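Local coordinates for monosaccharide ABC transporter substrate-binding protein, CUT2 family (PDB 4YHS) that probably binds a monosaccharide or related solute in the periplasm and delivers it to an ABC transporter of the CUT2 family, at residues D155-S160 / V311-G316. Numbering follows the deposited sequence.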
ATOM      1  N   ASP A 155      -9.528  20.231  -3.212  1.00 23.14           N
ATOM      2  CA  ASP A 155     -10.573  20.215  -2.188  1.00 23.25           C
ATOM      3  C   ASP A 155     -10.579  18.977  -1.270  1.00 32.23           C
ATOM      4  O   ASP A 155     -11.582  18.648  -0.632  1.00 38.04           O
ATOM      5  CB  ASP A 155     -11.923  20.354  -2.881  1.00 19.14           C
ATOM      6  CG  ASP A 155     -12.197  21.774  -3.310  1.00 40.19           C
ATOM      7  OD1 ASP A 155     -12.029  22.681  -2.460  1.00 42.34           O
ATOM      8  OD2 ASP A 155     -12.548  21.967  -4.493  1.00 35.58           O
ATOM      9  N   ILE A 156      -9.441  18.309  -1.197  1.00 23.39           N
ATOM     10  CA  ILE A 156      -9.242  17.194  -0.293  1.00 20.24           C
ATOM     11  C   ILE A 156      -8.858  17.729   1.094  1.00 23.73           C
ATOM     12  O   ILE A 156      -7.999  18.612   1.201  1.00 23.78           O
ATOM     13  CB  ILE A 156      -8.152  16.274  -0.850  1.00 17.27           C
ATOM     14  CG1 ILE A 156      -8.688  15.501  -2.056  1.00 27.77           C
ATOM     15  CG2 ILE A 156      -7.595  15.342   0.208  1.00 32.64           C
ATOM     16  CD1 ILE A 156      -9.806  14.552  -1.744  1.00 31.54           C
ATOM     17  N   ALA A 157      -9.470  17.208   2.155  1.00 15.98           N
ATOM     18  CA  ALA A 157      -9.155  17.691   3.510  1.00 16.54           C
ATOM     19  C   ALA A 157      -7.920  17.016   4.103  1.00 17.47           C
ATOM     20  O   ALA A 157      -7.231  17.616   4.929  1.00 19.17           O
ATOM     21  CB  ALA A 157     -10.371  17.497   4.454  1.00 20.66           C
ATOM     22  N   ALA A 158      -7.679  15.754   3.735  1.00 19.02           N
ATOM     23  CA  ALA A 158      -6.581  14.975   4.323  1.00 19.46           C
ATOM     24  C   ALA A 158      -6.239  13.812   3.414  1.00 20.57           C
ATOM     25  O   ALA A 158      -7.105  13.338   2.695  1.00 17.69           O
ATOM     26  CB  ALA A 158      -6.939  14.423   5.690  1.00 17.74           C
ATOM     27  N   LYS A 159      -4.978  13.368   3.488  1.00 15.34           N
ATOM     28  CA  LYS A 159      -4.514  12.167   2.804  1.00 14.48           C
ATOM     29  C   LYS A 159      -4.056  11.117   3.802  1.00 14.51           C
ATOM     30  O   LYS A 159      -3.393  11.426   4.801  1.00 14.52           O
ATOM     31  CB  LYS A 159      -3.379  12.498   1.839  1.00 15.33           C
ATOM     32  CG  LYS A 159      -3.761  13.457   0.708  1.00 18.69           C
ATOM     33  CD  LYS A 159      -2.572  13.850  -0.145  1.00 22.09           C
ATOM     34  CE  LYS A 159      -3.008  14.795  -1.258  1.00 32.90           C
ATOM     35  NZ  LYS A 159      -3.650  14.035  -2.363  1.00 35.35           N
ATOM     36  N   SER A 160      -4.427   9.874   3.518  1.00 15.41           N
ATOM     37  CA  SER A 160      -3.930   8.689   4.227  1.00 15.53           C
ATOM     38  C   SER A 160      -3.406   7.727   3.170  1.00 12.03           C
ATOM     39  O   SER A 160      -4.180   6.966   2.558  1.00 12.42           O
ATOM     40  CB  SER A 160      -5.035   8.044   5.039  1.00 14.32           C
ATOM     41  OG  SER A 160      -4.536   6.950   5.771  1.00 15.48           O
ATOM     42  N   VAL A 311     -13.158  11.860  11.463  1.00 19.21           N
ATOM     43  CA  VAL A 311     -13.822  12.165  12.736  1.00 21.49           C
ATOM     44  C   VAL A 311     -13.210  13.428  13.348  1.00 18.33           C
ATOM     45  O   VAL A 311     -13.929  14.336  13.773  1.00 20.38           O
ATOM     46  CB  VAL A 311     -13.730  10.949  13.692  1.00 18.63           C
ATOM     47  CG1 VAL A 311     -14.243  11.299  15.100  1.00 22.44           C
ATOM     48  CG2 VAL A 311     -14.547   9.756  13.092  1.00 19.49           C
ATOM     49  N   ARG A 312     -11.889  13.523  13.334  1.00 19.38           N
ATOM     50  CA  ARG A 312     -11.218  14.692  13.927  1.00 21.37           C
ATOM     51  C   ARG A 312     -11.664  15.991  13.230  1.00 22.13           C
ATOM     52  O   ARG A 312     -11.943  17.000  13.890  1.00 28.68           O
ATOM     53  CB  ARG A 312      -9.690  14.543  13.856  1.00 20.88           C
ATOM     54  CG  ARG A 312      -9.099  13.543  14.841  1.00 28.79           C
ATOM     55  CD  ARG A 312      -7.601  13.244  14.553  1.00 18.69           C
ATOM     56  NE  ARG A 312      -7.025  12.456  15.637  1.00 20.40           N
ATOM     57  CZ  ARG A 312      -6.682  12.948  16.826  1.00 26.38           C
ATOM     58  NH1 ARG A 312      -6.852  14.248  17.089  1.00 23.84           N
ATOM     59  NH2 ARG A 312      -6.164  12.145  17.765  1.00 21.68           N
ATOM     60  N   ILE A 313     -11.738  15.944  11.900  1.00 25.12           N
ATOM     61  CA  ILE A 313     -12.172  17.094  11.110  1.00 29.37           C
ATOM     62  C   ILE A 313     -13.608  17.452  11.497  1.00 31.43           C
ATOM     63  O   ILE A 313     -13.907  18.605  11.839  1.00 20.88           O
ATOM     64  CB  ILE A 313     -12.041  16.786   9.593  1.00 19.14           C
ATOM     65  CG1 ILE A 313     -10.574  16.691   9.188  1.00 20.71           C
ATOM     66  CG2 ILE A 313     -12.719  17.841   8.709  1.00 23.17           C
ATOM     67  CD1 ILE A 313     -10.375  15.974   7.877  1.00 23.78           C
ATOM     68  N   LEU A 314     -14.498  16.466  11.486  1.00 22.48           N
ATOM     69  CA  LEU A 314     -15.909  16.717  11.798  1.00 28.51           C
ATOM     70  C   LEU A 314     -16.074  17.315  13.203  1.00 26.30           C
ATOM     71  O   LEU A 314     -17.014  18.086  13.472  1.00 25.42           O
ATOM     72  CB  LEU A 314     -16.733  15.422  11.677  1.00 22.25           C
ATOM     73  CG  LEU A 314     -16.980  14.918  10.253  1.00 18.04           C
ATOM     74  CD1 LEU A 314     -17.433  13.493  10.296  1.00 18.96           C
ATOM     75  CD2 LEU A 314     -18.038  15.773   9.621  1.00 24.40           C
ATOM     76  N   GLU A 315     -15.155  16.982  14.096  1.00 26.29           N
ATOM     77  CA  GLU A 315     -15.251  17.457  15.481  1.00 29.32           C
ATOM     78  C   GLU A 315     -14.396  18.704  15.745  1.00 31.79           C
ATOM     79  O   GLU A 315     -14.322  19.188  16.875  1.00 31.91           O
ATOM     80  CB  GLU A 315     -14.858  16.320  16.432  1.00 26.72           C
ATOM     81  CG  GLU A 315     -15.822  15.139  16.358  1.00 35.06           C
ATOM     82  CD  GLU A 315     -15.525  14.078  17.385  1.00 32.73           C
ATOM     83  OE1 GLU A 315     -14.591  14.265  18.199  1.00 35.45           O
ATOM     84  OE2 GLU A 315     -16.232  13.054  17.388  1.00 31.57           O
ATOM     85  N   GLY A 316     -13.765  19.223  14.699  1.00 31.43           N
ATOM     86  CA  GLY A 316     -12.925  20.402  14.823  1.00 31.58           C
ATOM     87  C   GLY A 316     -11.644  20.197  15.610  1.00 32.71           C
ATOM     88  O   GLY A 316     -11.075  21.170  16.127  1.00 29.02           O
TER
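Ile313, on the last turn of helix 299-314, reaches the chain that leads into strand 158-160, at Ala157 and Ala158, with a single methyl group. Its CD1 meets the CB of Ala157 at 3.7 Å, the tight point of the contact, and lies at a looser 4.4 Å from the CB of Ala158. With CG1 anti to the carbonyl carbon (chi1 -69°) and CD1 extended beyond it (chi2 162°), the ethyl branch carries CD1 from the helix to the alanine methyls, although the nearest CA atoms, those of Ala157 and Ile313, are still 8.2 Å apart. Both alanine methyls point toward the helix. The longer approach, to Ala158, is on the buried side: Ile145 of the neighbouring parallel strand 144-147 touches both Ala158 and Ile313, and Gln309, one turn back in the helix, also packs on Ala158. The shorter one lies on the solvent side, where Ala157 and Ile313 stay partly exposed. Exposed Gly316, of positive phi, ends the helix in a Schellman motif, one of whose bonds runs from Gly316 N to Ile313 O (2.9 Å). The contact thus lays a helix end against the sheet of one lobe, a helix-on-sheet packing of the periplasmic-binding-protein fold. Just 84 Å² is buried, and the two close contacts are both between methyl carbons, which implies a small apolar point contact held by van der Waals forces, without polar bonds to fix its direction.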